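Long-range contacts in probable dehydrogenase (PDB 3MOI), which probably catalyses an NAD(P)-dependent oxidation or reduction of a substrate not yet known, as in the Gfo/Idh/MocA oxidoreductase family: residues M22-A28 with I345-R349; L157-R161 with D205-T210; R193-R198 with G382-R387; A314-G318 with E329-I333. All blocks are in the same frame, centred on the assembly; numbering follows the deposited sequence.

Interaction 1: M22-A28 with I345-R349; sequences MRHHPDA and IDELR
His-25 and Asp-346 are joined by a histidine-carboxylate hydrogen bond. NE2 of His-25 donates to OD1 of Asp-346 at 2.6 Å, with an N-H...O angle of 152°. The bond lies in the ring plane and reaches the syn side of the carboxylate. The other ring nitrogen is also used. Within the turn of residues 25-28, the backbone N of Asp-27 donates to His-25 ND1 at 2.9 Å. With both nitrogens held, the rotation of the ring is fixed.

Charged groups lie beside this bond. NE of Arg-349 meets OD2 of Asp-27 at 3.1 Å, from above the carboxylate plane. The bond from NH2 of Arg-349 to the same oxygen is weak. NH2 also forms a salt bridge with OD1 of Asp-346, one helical turn back. Arg-336, from the loop before helix 340-352, forms a further salt bridge with Asp-27 OD2 and gives its backbone N to Asp-346 OD2.

The apolar part centres on Ile-345. Its CG2 sits over one face of the His-25 ring, 3.9 Å from the centroid, as a CH-pi contact. With chi1 at -64°, CG2 is anti to the backbone N, and the other branch carries CD1 to Met-22. There CD1 lies 3.8 Å from CG of Met-22 and 4.2 Å from CB of Ala-28.

The contact joins the end of helix 12-24 in the Rossmann domain to helix 340-352. Asp-27, which is buried, and Asp-346 share Arg-349 in one salt-bridge network. The arginines probably stabilise the charged form of both aspartates.

Interaction 2: L157-R161 with D205-T210; sequences LYRPR and DPKRPT
Two loops of the C-terminal domain meet here, one following strand 145-153 and the other connecting strands 194-202 and 213-220. The second loop begins with a type I turn, Asp-205 to Arg-208. Tyr-158 reaches the start of this turn. Its OH donates to OD2 of Asp-205, but the modelled distance of 2.4 Å is very short and doubtful in detail. The carboxylate lies at the edge of the phenol ring, with the two planes 27° apart. The other oxygen, OD1, accepts the backbone N of Lys-207 at 2.9 Å and closes an Asx turn.

Arg-208 runs past Leu-157 and Tyr-158. Its CD lies 3.8 Å from CE1 of Tyr-158, approaching the ring obliquely. The guanidinium directs NH1 toward the backbone oxygen of Leu-157, but the two atoms are modelled too close for the detail to be trusted. NH2 of Arg-208 forms a salt bridge with Glu-270, which also accepts the backbone N of Arg-161.

Leu-157 supplies the apolar side. Its CG is anti to the backbone N (chi1 -164°), and its two methyls divide between two partners. CD1 lies 3.6 Å from CG2 of Thr-210, and CD2 lies 4.0 Å from CB of Arg-208. Thr-210 turns its OG1 to Thr-168.

Helix 258-265 packs against Tyr-158 and Arg-208 through Leu-263, and Arg-260 makes a cation-pi contact with the tyrosine ring. The salt bridge with Glu-270 probably offsets the charge of the buried Arg-208.

Interaction 3: R193-R198 with G382-R387; sequences RITAVR and GRQVER
Residues 193-198 and 382-387 run antiparallel, their end-to-end directions 167° apart. Val-197 and Val-385 form a hydrogen-bonded pair. Val-385 N donates to Val-197 O at 2.7 Å, and Val-197 N donates to Val-385 O at 3.0 Å. Ala-196 and Glu-386 are the next, non-hydrogen-bonded pair. Beyond them Arg-387 N gives an almost straight bond of 2.9 Å to Thr-195 O.

The side chain of Arg-387 folds back over the partner strand. Its CG stands between the backbone N and the carbonyl carbon (chi1 62°). This brings NE and NH2 to Ile-194 O in two weak bonds, with NH2 at 3.1 Å. Arg-193 lies over one face of this guanidinium. Asp-367 and Glu-370 of helix 362-381 form salt bridges with Arg-387 and probably offset the closeness of the two arginines. On the face of Ala-196, its CB packs 3.6 Å from Glu-386 OE1. Gln-384 NE2 donates to Glu-386 OE2 at 3.2 Å. Gly-382 O lies over the guanidinium of Arg-198, whose NE bonds Gln-384 OE1 of the second subunit. Between subunits, Arg-383 pairs with Glu-386 of the second subunit.

Strand 385-386 is the outermost strand of the large mixed sheet within this chain. Strand 213-220 flanks 194-202 on its other side, where Thr-195 and Ala-196 form a classic bulge opposite Thr-219. Helix 362-381 packs on Val-197, and the second subunit meets the Ala-196 face.

Interaction 4: A314-G318 with E329-I333; sequences ASPEG and EVPAI
Ser-315 and Glu-329 make the side-chain bond of this contact. OG of Ser-315 donates to OE2 of Glu-329 at 2.7 Å and meets the anti lone pair of that oxygen. The glutamate reaches across in an extended form, with CG anti to its backbone N (chi1 -164°). OE2 also lies 3.6 Å from CB of Glu-317.

One backbone hydrogen bond joins the segments. Ala-332 N donates to Glu-317 O at 3.0 Å. CB of Ala-332 rests 3.7 Å from the same oxygen. Gly-318 faces Pro-331 as an antiparallel, non-hydrogen-bonded pair. Its CA comes 3.1 Å from Val-330 O as a CA-H...O contact. Gly-318 has no side chain, which lets its CA come this close.

The next shell is the turn that positions the serine. OG of Ser-315 accepts the backbone N of Glu-317 at 3.0 Å, which makes an ST turn. It also takes a weak bond from Gly-318 N. The hydroxyl therefore accepts one good and one weak backbone N-H and donates its own hydrogen bond to Glu-329. Ser-315 N donates to Gly-318 O at 2.7 Å and closes the turn.

Further out, Pro-316 packs on Phe-243 and Leu-245. Ala-332 touches Thr-132 of helix 128-139, and Ile-333 N bonds OG1 of the same threonine. The arrangement is the turn of a beta hairpin joining the adjacent antiparallel strands 310-314 and 318-323, with strand 326-331 alongside. It lies at one end of the large mixed sheet, where 326-331 is the outermost strand within this chain.

In the fold
Interactions 1 and 2 are buried, while 3 and 4 are only partly so. Interactions 3 and 4 belong to the same mixed sheet and sit by its two outermost strands, 385-386 and 326-331, with centres about 32 Å apart. Backbone hydrogen bonds matter in both, but interaction 3 also adjoins the second subunit. Interactions 1 and 2 depend on side chains, with arginine and aspartate in both, of which Asp-27 and Arg-208 are buried. Interaction 1 links the Rossmann domain to a helix late in the chain. Interaction 2 joins loops within the C-terminal domain, on the opposite side of the chain's centre. The strand of interaction 4 directly precedes the helix of interaction 1.

Interaction 1: M22-A28 with I345-R349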
loop_
_atom_site.group_PDB
_atom_site.type_symbol
_atom_site.label_atom_id
_atom_site.label_comp_id
_atom_site.label_asym_id
_atom_site.label_seq_id
_atom_site.Cartn_x
_atom_site.Cartn_y
_atom_site.Cartn_z
ATOM N N MET A 22 -7.611 -11.670 -31.164
ATOM C CA MET A 22 -7.028 -11.533 -32.514
ATOM C C MET A 22 -8.089 -11.576 -33.606
ATOM O O MET A 22 -8.005 -10.784 -34.551
ATOM C CB MET A 22 -5.987 -12.628 -32.819
ATOM C CG MET A 22 -4.553 -12.334 -32.444
ATOM S SD MET A 22 -3.320 -13.518 -33.043
ATOM C CE MET A 22 -1.957 -12.569 -32.466
ATOM N N ARG A 23 -9.058 -12.502 -33.509
ATOM C CA ARG A 23 -10.118 -12.592 -34.548
ATOM C C ARG A 23 -10.723 -11.214 -34.608
ATOM O O ARG A 23 -10.566 -10.494 -35.586
ATOM C CB ARG A 23 -11.201 -13.649 -34.228
ATOM C CG ARG A 23 -11.492 -14.606 -35.402
ATOM C CD ARG A 23 -12.955 -15.086 -35.513
ATOM N NE ARG A 23 -13.227 -16.467 -35.072
ATOM C CZ ARG A 23 -13.448 -16.841 -33.812
ATOM N NH1 ARG A 23 -13.368 -15.956 -32.818
ATOM N NH2 ARG A 23 -13.739 -18.113 -33.534
ATOM N N HIS A 24 -11.254 -10.801 -33.464
ATOM C CA HIS A 24 -11.864 -9.514 -33.320
ATOM C C HIS A 24 -10.986 -8.340 -33.657
ATOM O O HIS A 24 -11.488 -7.277 -33.933
ATOM C CB HIS A 24 -12.387 -9.361 -31.894
ATOM C CG HIS A 24 -13.419 -10.387 -31.532
ATOM N ND1 HIS A 24 -13.883 -10.560 -30.249
ATOM C CD2 HIS A 24 -14.046 -11.324 -32.286
ATOM C CE1 HIS A 24 -14.782 -11.530 -30.229
ATOM N NE2 HIS A 24 -14.897 -12.013 -31.452
ATOM N N HIS A 25 -9.674 -8.474 -33.608
ATOM C CA HIS A 25 -8.854 -7.323 -33.957
ATOM C C HIS A 25 -8.770 -7.203 -35.487
ATOM O O HIS A 25 -8.541 -8.226 -36.244
ATOM C CB HIS A 25 -7.488 -7.381 -33.296
ATOM C CG HIS A 25 -6.755 -6.068 -33.235
ATOM N ND1 HIS A 25 -6.347 -5.386 -34.352
ATOM C CD2 HIS A 25 -6.242 -5.383 -32.184
ATOM C CE1 HIS A 25 -5.675 -4.306 -33.994
ATOM N NE2 HIS A 25 -5.587 -4.285 -32.682
ATOM N N PRO A 26 -9.024 -5.970 -35.942
ATOM C CA PRO A 26 -9.125 -5.614 -37.332
ATOM C C PRO A 26 -7.804 -5.504 -38.013
ATOM O O PRO A 26 -7.755 -5.543 -39.245
ATOM C CB PRO A 26 -9.837 -4.239 -37.323
ATOM C CG PRO A 26 -9.617 -3.694 -35.965
ATOM C CD PRO A 26 -9.532 -4.891 -35.062
ATOM N N ASP A 27 -6.729 -5.358 -37.276
ATOM C CA ASP A 27 -5.440 -5.327 -37.958
ATOM C C ASP A 27 -4.709 -6.665 -37.879
ATOM O O ASP A 27 -3.497 -6.730 -38.163
ATOM C CB ASP A 27 -4.590 -4.172 -37.433
ATOM C CG ASP A 27 -5.296 -2.844 -37.568
ATOM O OD1 ASP A 27 -5.971 -2.703 -38.612
ATOM O OD2 ASP A 27 -5.202 -1.988 -36.632
ATOM N N ALA A 28 -5.460 -7.726 -37.540
ATOM C CA ALA A 28 -4.871 -9.016 -37.271
ATOM C C ALA A 28 -5.783 -10.147 -37.693
ATOM O O ALA A 28 -7.011 -10.153 -37.398
ATOM C CB ALA A 28 -4.552 -9.155 -35.792
ATOM N N ILE A 345 -1.295 -6.099 -29.547
ATOM C CA ILE A 345 -1.186 -6.148 -30.988
ATOM C C ILE A 345 -0.844 -4.783 -31.555
ATOM O O ILE A 345 0.029 -4.664 -32.410
ATOM C CB ILE A 345 -2.499 -6.658 -31.622
ATOM C CG1 ILE A 345 -2.757 -8.111 -31.188
ATOM C CG2 ILE A 345 -2.495 -6.457 -33.115
ATOM C CD1 ILE A 345 -4.056 -8.650 -31.647
ATOM N N ASP A 346 -1.505 -3.736 -31.072
ATOM C CA ASP A 346 -1.231 -2.386 -31.565
ATOM C C ASP A 346 0.248 -2.012 -31.399
ATOM O O ASP A 346 0.849 -1.402 -32.297
ATOM C CB ASP A 346 -2.091 -1.325 -30.859
ATOM C CG ASP A 346 -3.605 -1.547 -31.045
ATOM O OD1 ASP A 346 -4.032 -2.317 -31.958
ATOM O OD2 ASP A 346 -4.377 -0.928 -30.261
ATOM N N GLU A 347 0.851 -2.389 -30.268
ATOM C CA GLU A 347 2.232 -2.026 -30.065
ATOM C C GLU A 347 3.093 -2.665 -31.155
ATOM O O GLU A 347 3.894 -1.998 -31.741
ATOM C CB GLU A 347 2.700 -2.413 -28.690
ATOM C CG GLU A 347 3.996 -1.832 -28.400
ATOM C CD GLU A 347 4.536 -2.210 -27.038
ATOM O OE1 GLU A 347 5.711 -1.811 -26.760
ATOM O OE2 GLU A 347 3.808 -2.879 -26.249
ATOM N N LEU A 348 2.868 -3.920 -31.502
ATOM C CA LEU A 348 3.641 -4.502 -32.625
ATOM C C LEU A 348 3.370 -3.842 -33.983
ATOM O O LEU A 348 4.327 -3.494 -34.715
ATOM C CB LEU A 348 3.334 -5.964 -32.793
ATOM C CG LEU A 348 4.389 -7.025 -32.948
ATOM C CD1 LEU A 348 3.859 -8.017 -33.988
ATOM C CD2 LEU A 348 5.768 -6.569 -33.182
ATOM N N ARG A 349 2.078 -3.669 -34.309
ATOM C CA ARG A 349 1.683 -3.060 -35.601
ATOM C C ARG A 349 2.409 -1.774 -35.765
ATOM O O ARG A 349 3.015 -1.526 -36.789
ATOM C CB ARG A 349 0.173 -2.800 -35.697
ATOM C CG ARG A 349 -0.265 -2.138 -37.083
ATOM C CD ARG A 349 -1.175 -0.790 -36.909
ATOM N NE ARG A 349 -2.282 -1.118 -35.997
ATOM C CZ ARG A 349 -2.522 -0.595 -34.794
ATOM N NH1 ARG A 349 -1.823 0.417 -34.280
ATOM N NH2 ARG A 349 -3.530 -1.090 -34.113
#

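Interaction 2: L157-R161 with D205-T210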
loop_
_atom_site.group_PDB
_atom_site.type_symbol
_atom_site.label_atom_id
_atom_site.label_comp_id
_atom_site.label_asym_id
_atom_site.label_seq_id
_atom_site.Cartn_x
_atom_site.Cartn_y
_atom_site.Cartn_z
ATOM N N LEU A 157 -2.540 -18.222 -5.744
ATOM C CA LEU A 157 -1.881 -19.453 -5.364
ATOM C C LEU A 157 -2.889 -20.621 -5.325
ATOM O O LEU A 157 -2.481 -21.764 -5.449
ATOM C CB LEU A 157 -1.169 -19.324 -4.011
ATOM C CG LEU A 157 -0.146 -20.455 -3.772
ATOM C CD1 LEU A 157 1.011 -20.264 -4.695
ATOM C CD2 LEU A 157 0.320 -20.552 -2.300
ATOM N N TYR A 158 -4.186 -20.356 -5.145
ATOM C CA TYR A 158 -5.136 -21.439 -5.027
ATOM C C TYR A 158 -5.990 -21.662 -6.283
ATOM O O TYR A 158 -6.975 -22.338 -6.213
ATOM C CB TYR A 158 -5.983 -21.256 -3.767
ATOM C CG TYR A 158 -5.102 -21.365 -2.532
ATOM C CD1 TYR A 158 -4.830 -22.596 -1.939
ATOM C CD2 TYR A 158 -4.466 -20.253 -2.015
ATOM C CE1 TYR A 158 -3.983 -22.698 -0.819
ATOM C CE2 TYR A 158 -3.629 -20.358 -0.918
ATOM C CZ TYR A 158 -3.399 -21.579 -0.331
ATOM O OH TYR A 158 -2.573 -21.627 0.755
ATOM N N ARG A 159 -5.590 -21.108 -7.424
ATOM C CA ARG A 159 -6.172 -21.497 -8.689
ATOM C C ARG A 159 -5.553 -22.844 -9.054
ATOM O O ARG A 159 -4.530 -23.223 -8.516
ATOM C CB ARG A 159 -5.860 -20.457 -9.767
ATOM C CG ARG A 159 -6.212 -19.054 -9.341
ATOM C CD ARG A 159 -6.184 -18.068 -10.466
ATOM N NE ARG A 159 -6.308 -16.720 -9.925
ATOM C CZ ARG A 159 -5.733 -15.617 -10.413
ATOM N NH1 ARG A 159 -4.977 -15.649 -11.508
ATOM N NH2 ARG A 159 -5.917 -14.466 -9.771
ATOM N N PRO A 160 -6.199 -23.603 -9.929
ATOM C CA PRO A 160 -5.707 -24.933 -10.260
ATOM C C PRO A 160 -4.368 -24.950 -11.006
ATOM O O PRO A 160 -4.264 -24.348 -12.049
ATOM C CB PRO A 160 -6.821 -25.493 -11.155
ATOM C CG PRO A 160 -8.044 -24.828 -10.675
ATOM C CD PRO A 160 -7.617 -23.440 -10.292
ATOM N N ARG A 161 -3.390 -25.698 -10.488
ATOM C CA ARG A 161 -2.024 -25.667 -10.991
ATOM C C ARG A 161 -1.418 -27.033 -11.215
ATOM O O ARG A 161 -1.725 -27.999 -10.515
ATOM C CB ARG A 161 -1.130 -24.959 -9.983
ATOM C CG ARG A 161 -1.559 -23.572 -9.604
ATOM C CD ARG A 161 -1.078 -22.513 -10.582
ATOM N NE ARG A 161 -1.655 -21.223 -10.209
ATOM C CZ ARG A 161 -1.882 -20.206 -11.041
ATOM N NH1 ARG A 161 -1.596 -20.272 -12.347
ATOM N NH2 ARG A 161 -2.428 -19.099 -10.552
ATOM N N ASP A 205 2.429 -21.193 2.677
ATOM C CA ASP A 205 1.795 -22.509 2.624
ATOM C C ASP A 205 2.834 -23.546 2.172
ATOM O O ASP A 205 3.262 -23.591 1.009
ATOM C CB ASP A 205 0.580 -22.466 1.685
ATOM C CG ASP A 205 -0.226 -23.773 1.649
ATOM O OD1 ASP A 205 0.233 -24.844 2.132
ATOM O OD2 ASP A 205 -1.346 -23.713 1.102
ATOM N N PRO A 206 3.239 -24.402 3.101
ATOM C CA PRO A 206 4.243 -25.403 2.779
ATOM C C PRO A 206 3.731 -26.513 1.896
ATOM O O PRO A 206 4.544 -27.212 1.323
ATOM C CB PRO A 206 4.644 -25.966 4.145
ATOM C CG PRO A 206 3.482 -25.685 5.050
ATOM C CD PRO A 206 2.833 -24.423 4.516
ATOM N N LYS A 207 2.414 -26.689 1.773
ATOM C CA LYS A 207 1.886 -27.662 0.779
ATOM C C LYS A 207 1.996 -27.132 -0.652
ATOM O O LYS A 207 1.905 -27.881 -1.617
ATOM C CB LYS A 207 0.416 -28.028 1.042
ATOM C CG LYS A 207 0.108 -28.685 2.419
ATOM C CD LYS A 207 -1.448 -28.646 2.682
ATOM C CE LYS A 207 -1.917 -29.255 4.031
ATOM N NZ LYS A 207 -1.577 -30.675 4.117
ATOM N N ARG A 208 2.162 -25.824 -0.770
ATOM C CA ARG A 208 2.284 -25.198 -2.074
ATOM C C ARG A 208 3.464 -24.225 -2.028
ATOM O O ARG A 208 3.269 -23.041 -2.080
ATOM C CB ARG A 208 0.982 -24.466 -2.453
ATOM C CG ARG A 208 -0.306 -25.228 -2.180
ATOM C CD ARG A 208 -1.471 -24.651 -2.981
ATOM N NE ARG A 208 -1.775 -25.542 -4.100
ATOM C CZ ARG A 208 -2.277 -25.174 -5.271
ATOM N NH1 ARG A 208 -2.562 -23.909 -5.551
ATOM N NH2 ARG A 208 -2.499 -26.093 -6.184
ATOM N N PRO A 209 4.688 -24.751 -1.989
ATOM C CA PRO A 209 5.812 -24.005 -1.455
ATOM C C PRO A 209 6.510 -23.143 -2.468
ATOM O O PRO A 209 7.689 -23.318 -2.731
ATOM C CB PRO A 209 6.743 -25.121 -0.938
ATOM C CG PRO A 209 6.495 -26.244 -1.803
ATOM C CD PRO A 209 5.101 -26.086 -2.419
ATOM N N THR A 210 5.776 -22.203 -3.031
ATOM C CA THR A 210 6.366 -21.217 -3.852
ATOM C C THR A 210 5.947 -19.881 -3.246
ATOM O O THR A 210 5.176 -19.834 -2.330
ATOM C CB THR A 210 5.933 -21.353 -5.315
ATOM O OG1 THR A 210 6.651 -20.376 -6.109
ATOM C CG2 THR A 210 4.440 -21.148 -5.470
#

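Interaction 3: R193-R198 with G382-R387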
loop_
_atom_site.group_PDB
_atom_site.type_symbol
_atom_site.label_atom_id
_atom_site.label_comp_id
_atom_site.label_asym_id
_atom_site.label_seq_id
_atom_site.Cartn_x
_atom_site.Cartn_y
_atom_site.Cartn_z
ATOM N N ARG A 193 13.991 3.999 -15.057
ATOM C CA ARG A 193 14.683 2.824 -14.670
ATOM C C ARG A 193 14.530 2.595 -13.157
ATOM O O ARG A 193 14.567 3.519 -12.336
ATOM C CB ARG A 193 16.149 2.924 -15.059
ATOM C CG ARG A 193 16.990 1.672 -14.686
ATOM C CD ARG A 193 18.375 1.676 -15.335
ATOM N NE ARG A 193 19.371 0.964 -14.517
ATOM C CZ ARG A 193 19.694 -0.315 -14.694
ATOM N NH1 ARG A 193 19.098 -1.017 -15.661
ATOM N NH2 ARG A 193 20.585 -0.902 -13.900
ATOM N N ILE A 194 14.350 1.333 -12.805
ATOM C CA ILE A 194 14.368 0.919 -11.447
ATOM C C ILE A 194 15.826 0.736 -11.055
ATOM O O ILE A 194 16.496 -0.113 -11.607
ATOM C CB ILE A 194 13.595 -0.397 -11.326
ATOM C CG1 ILE A 194 12.130 -0.142 -11.687
ATOM C CG2 ILE A 194 13.735 -0.924 -9.956
ATOM C CD1 ILE A 194 11.236 -1.335 -11.848
ATOM N N THR A 195 16.311 1.505 -10.110
ATOM C CA THR A 195 17.750 1.480 -9.728
ATOM C C THR A 195 18.015 0.830 -8.387
ATOM O O THR A 195 19.152 0.572 -8.065
ATOM C CB THR A 195 18.379 2.896 -9.628
ATOM O OG1 THR A 195 17.582 3.681 -8.735
ATOM C CG2 THR A 195 18.407 3.583 -11.008
ATOM N N ALA A 196 16.997 0.541 -7.595
ATOM C CA ALA A 196 17.260 -0.253 -6.383
ATOM C C ALA A 196 15.987 -0.986 -5.937
ATOM O O ALA A 196 14.887 -0.557 -6.232
ATOM C CB ALA A 196 17.806 0.633 -5.263
ATOM N N VAL A 197 16.166 -2.078 -5.213
ATOM C CA VAL A 197 15.088 -2.972 -4.819
ATOM C C VAL A 197 15.319 -3.424 -3.396
ATOM O O VAL A 197 16.355 -4.073 -3.112
ATOM C CB VAL A 197 15.068 -4.238 -5.648
ATOM C CG1 VAL A 197 13.914 -5.101 -5.209
ATOM C CG2 VAL A 197 15.007 -3.928 -7.113
ATOM N N ARG A 198 14.359 -3.094 -2.526
ATOM C CA ARG A 198 14.237 -3.715 -1.239
ATOM C C ARG A 198 12.940 -4.522 -1.222
ATOM O O ARG A 198 11.849 -3.930 -1.359
ATOM C CB ARG A 198 14.195 -2.641 -0.149
ATOM C CG ARG A 198 13.986 -3.167 1.253
ATOM C CD ARG A 198 15.105 -4.144 1.688
ATOM N NE ARG A 198 14.828 -4.667 3.017
ATOM C CZ ARG A 198 14.471 -5.916 3.275
ATOM N NH1 ARG A 198 14.420 -6.778 2.281
ATOM N NH2 ARG A 198 14.193 -6.298 4.539
ATOM N N GLY A 382 17.973 -9.523 3.211
ATOM C CA GLY A 382 17.526 -8.382 4.021
ATOM C C GLY A 382 18.021 -7.012 3.567
ATOM O O GLY A 382 17.722 -6.019 4.212
ATOM N N ARG A 383 18.727 -6.917 2.440
ATOM C CA ARG A 383 19.420 -5.661 2.097
ATOM C C ARG A 383 18.745 -5.070 0.851
ATOM O O ARG A 383 18.201 -5.782 0.020
ATOM C CB ARG A 383 20.929 -5.916 1.835
ATOM C CG ARG A 383 21.962 -6.234 3.086
ATOM C CD ARG A 383 22.851 -4.960 3.487
ATOM N NE ARG A 383 22.200 -3.893 2.673
ATOM C CZ ARG A 383 21.333 -2.923 3.052
ATOM N NH1 ARG A 383 21.034 -2.592 4.355
ATOM N NH2 ARG A 383 20.835 -2.237 2.069
ATOM N N GLN A 384 18.723 -3.748 0.748
ATOM C CA GLN A 384 18.421 -3.094 -0.508
ATOM C C GLN A 384 19.481 -3.462 -1.518
ATOM O O GLN A 384 20.649 -3.428 -1.232
ATOM C CB GLN A 384 18.404 -1.603 -0.355
ATOM C CG GLN A 384 18.194 -0.847 -1.695
ATOM C CD GLN A 384 17.652 0.550 -1.479
ATOM O OE1 GLN A 384 16.484 0.738 -1.168
ATOM N NE2 GLN A 384 18.480 1.521 -1.665
ATOM N N VAL A 385 19.049 -3.815 -2.705
ATOM C CA VAL A 385 19.943 -4.278 -3.746
ATOM C C VAL A 385 20.078 -3.149 -4.805
ATOM O O VAL A 385 19.117 -2.727 -5.374
ATOM C CB VAL A 385 19.362 -5.616 -4.343
ATOM C CG1 VAL A 385 20.022 -5.976 -5.642
ATOM C CG2 VAL A 385 19.464 -6.750 -3.308
ATOM N N GLU A 386 21.275 -2.647 -5.046
ATOM C CA GLU A 386 21.470 -1.605 -6.075
ATOM C C GLU A 386 21.647 -2.199 -7.451
ATOM O O GLU A 386 22.377 -3.128 -7.604
ATOM C CB GLU A 386 22.718 -0.820 -5.761
ATOM C CG GLU A 386 22.728 -0.185 -4.385
ATOM C CD GLU A 386 21.707 0.939 -4.235
ATOM O OE1 GLU A 386 21.301 1.498 -5.284
ATOM O OE2 GLU A 386 21.308 1.252 -3.066
ATOM N N ARG A 387 21.059 -1.633 -8.481
ATOM C CA ARG A 387 21.412 -2.141 -9.819
ATOM C C ARG A 387 21.604 -1.141 -10.957
ATOM O O ARG A 387 21.396 0.051 -10.735
ATOM C CB ARG A 387 20.418 -3.190 -10.217
ATOM C CG ARG A 387 18.995 -2.758 -10.356
ATOM C CD ARG A 387 18.266 -3.918 -11.127
ATOM N NE ARG A 387 17.355 -3.244 -11.959
ATOM C CZ ARG A 387 17.241 -3.255 -13.271
ATOM N NH1 ARG A 387 17.831 -4.096 -14.056
ATOM N NH2 ARG A 387 16.376 -2.404 -13.762
#

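Interaction 4: A314-G318 with E329-I333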
loop_
_atom_site.group_PDB
_atom_site.type_symbol
_atom_site.label_atom_id
_atom_site.label_comp_id
_atom_site.label_asym_id
_atom_site.label_seq_id
_atom_site.Cartn_x
_atom_site.Cartn_y
_atom_site.Cartn_z
ATOM N N ALA A 314 -6.627 4.206 -11.118
ATOM C CA ALA A 314 -7.315 3.594 -12.246
ATOM C C ALA A 314 -8.756 3.431 -11.851
ATOM O O ALA A 314 -9.029 3.164 -10.695
ATOM C CB ALA A 314 -6.726 2.259 -12.611
ATOM N N SER A 315 -9.667 3.628 -12.804
ATOM C CA SER A 315 -11.086 3.429 -12.580
ATOM C C SER A 315 -11.620 2.414 -13.574
ATOM O O SER A 315 -10.911 1.993 -14.517
ATOM C CB SER A 315 -11.809 4.758 -12.773
ATOM O OG SER A 315 -12.102 4.997 -14.145
ATOM N N PRO A 316 -12.885 2.050 -13.416
ATOM C CA PRO A 316 -13.521 1.193 -14.417
ATOM C C PRO A 316 -13.642 1.802 -15.817
ATOM O O PRO A 316 -13.818 1.077 -16.766
ATOM C CB PRO A 316 -14.937 0.965 -13.847
ATOM C CG PRO A 316 -14.910 1.483 -12.467
ATOM C CD PRO A 316 -13.872 2.571 -12.476
ATOM N N GLU A 317 -13.558 3.120 -15.929
ATOM C CA GLU A 317 -13.703 3.805 -17.204
ATOM C C GLU A 317 -12.411 4.533 -17.655
ATOM O O GLU A 317 -12.332 5.008 -18.782
ATOM C CB GLU A 317 -14.883 4.798 -17.123
ATOM C CG GLU A 317 -16.149 4.404 -17.935
ATOM C CD GLU A 317 -17.347 3.854 -17.102
ATOM O OE1 GLU A 317 -17.690 4.402 -15.999
ATOM O OE2 GLU A 317 -17.957 2.861 -17.601
ATOM N N GLY A 318 -11.399 4.640 -16.802
ATOM C CA GLY A 318 -10.258 5.463 -17.160
ATOM C C GLY A 318 -9.456 5.775 -15.938
ATOM O O GLY A 318 -9.131 4.869 -15.153
ATOM N N GLU A 329 -12.589 12.728 -13.881
ATOM C CA GLU A 329 -12.341 11.442 -14.541
ATOM C C GLU A 329 -11.834 11.675 -15.967
ATOM O O GLU A 329 -12.265 12.600 -16.643
ATOM C CB GLU A 329 -13.603 10.543 -14.534
ATOM C CG GLU A 329 -13.332 9.036 -14.856
ATOM C CD GLU A 329 -14.405 8.057 -14.310
ATOM O OE1 GLU A 329 -15.515 8.543 -13.956
ATOM O OE2 GLU A 329 -14.150 6.813 -14.257
ATOM N N VAL A 330 -10.871 10.854 -16.392
ATOM C CA VAL A 330 -10.363 10.860 -17.761
ATOM C C VAL A 330 -10.640 9.508 -18.395
ATOM O O VAL A 330 -10.164 8.515 -17.912
ATOM C CB VAL A 330 -8.846 11.101 -17.782
ATOM C CG1 VAL A 330 -8.284 10.996 -19.241
ATOM C CG2 VAL A 330 -8.530 12.442 -17.130
ATOM N N PRO A 331 -11.409 9.461 -19.480
ATOM C CA PRO A 331 -11.580 8.171 -20.146
ATOM C C PRO A 331 -10.280 7.509 -20.642
ATOM O O PRO A 331 -9.335 8.179 -21.039
ATOM C CB PRO A 331 -12.468 8.525 -21.358
ATOM C CG PRO A 331 -12.321 9.984 -21.524
ATOM C CD PRO A 331 -12.249 10.482 -20.120
ATOM N N ALA A 332 -10.279 6.190 -20.618
ATOM C CA ALA A 332 -9.178 5.394 -21.073
ATOM C C ALA A 332 -8.896 5.567 -22.568
ATOM O O ALA A 332 -9.779 5.404 -23.424
ATOM C CB ALA A 332 -9.467 3.938 -20.778
ATOM N N ILE A 333 -7.647 5.857 -22.880
ATOM C CA ILE A 333 -7.232 5.920 -24.254
ATOM C C ILE A 333 -7.761 4.726 -25.089
ATOM O O ILE A 333 -7.550 3.573 -24.748
ATOM C CB ILE A 333 -5.727 6.123 -24.380
ATOM C CG1 ILE A 333 -5.368 7.525 -23.800
ATOM C CG2 ILE A 333 -5.327 6.021 -25.851
ATOM C CD1 ILE A 333 -3.828 7.845 -23.692
#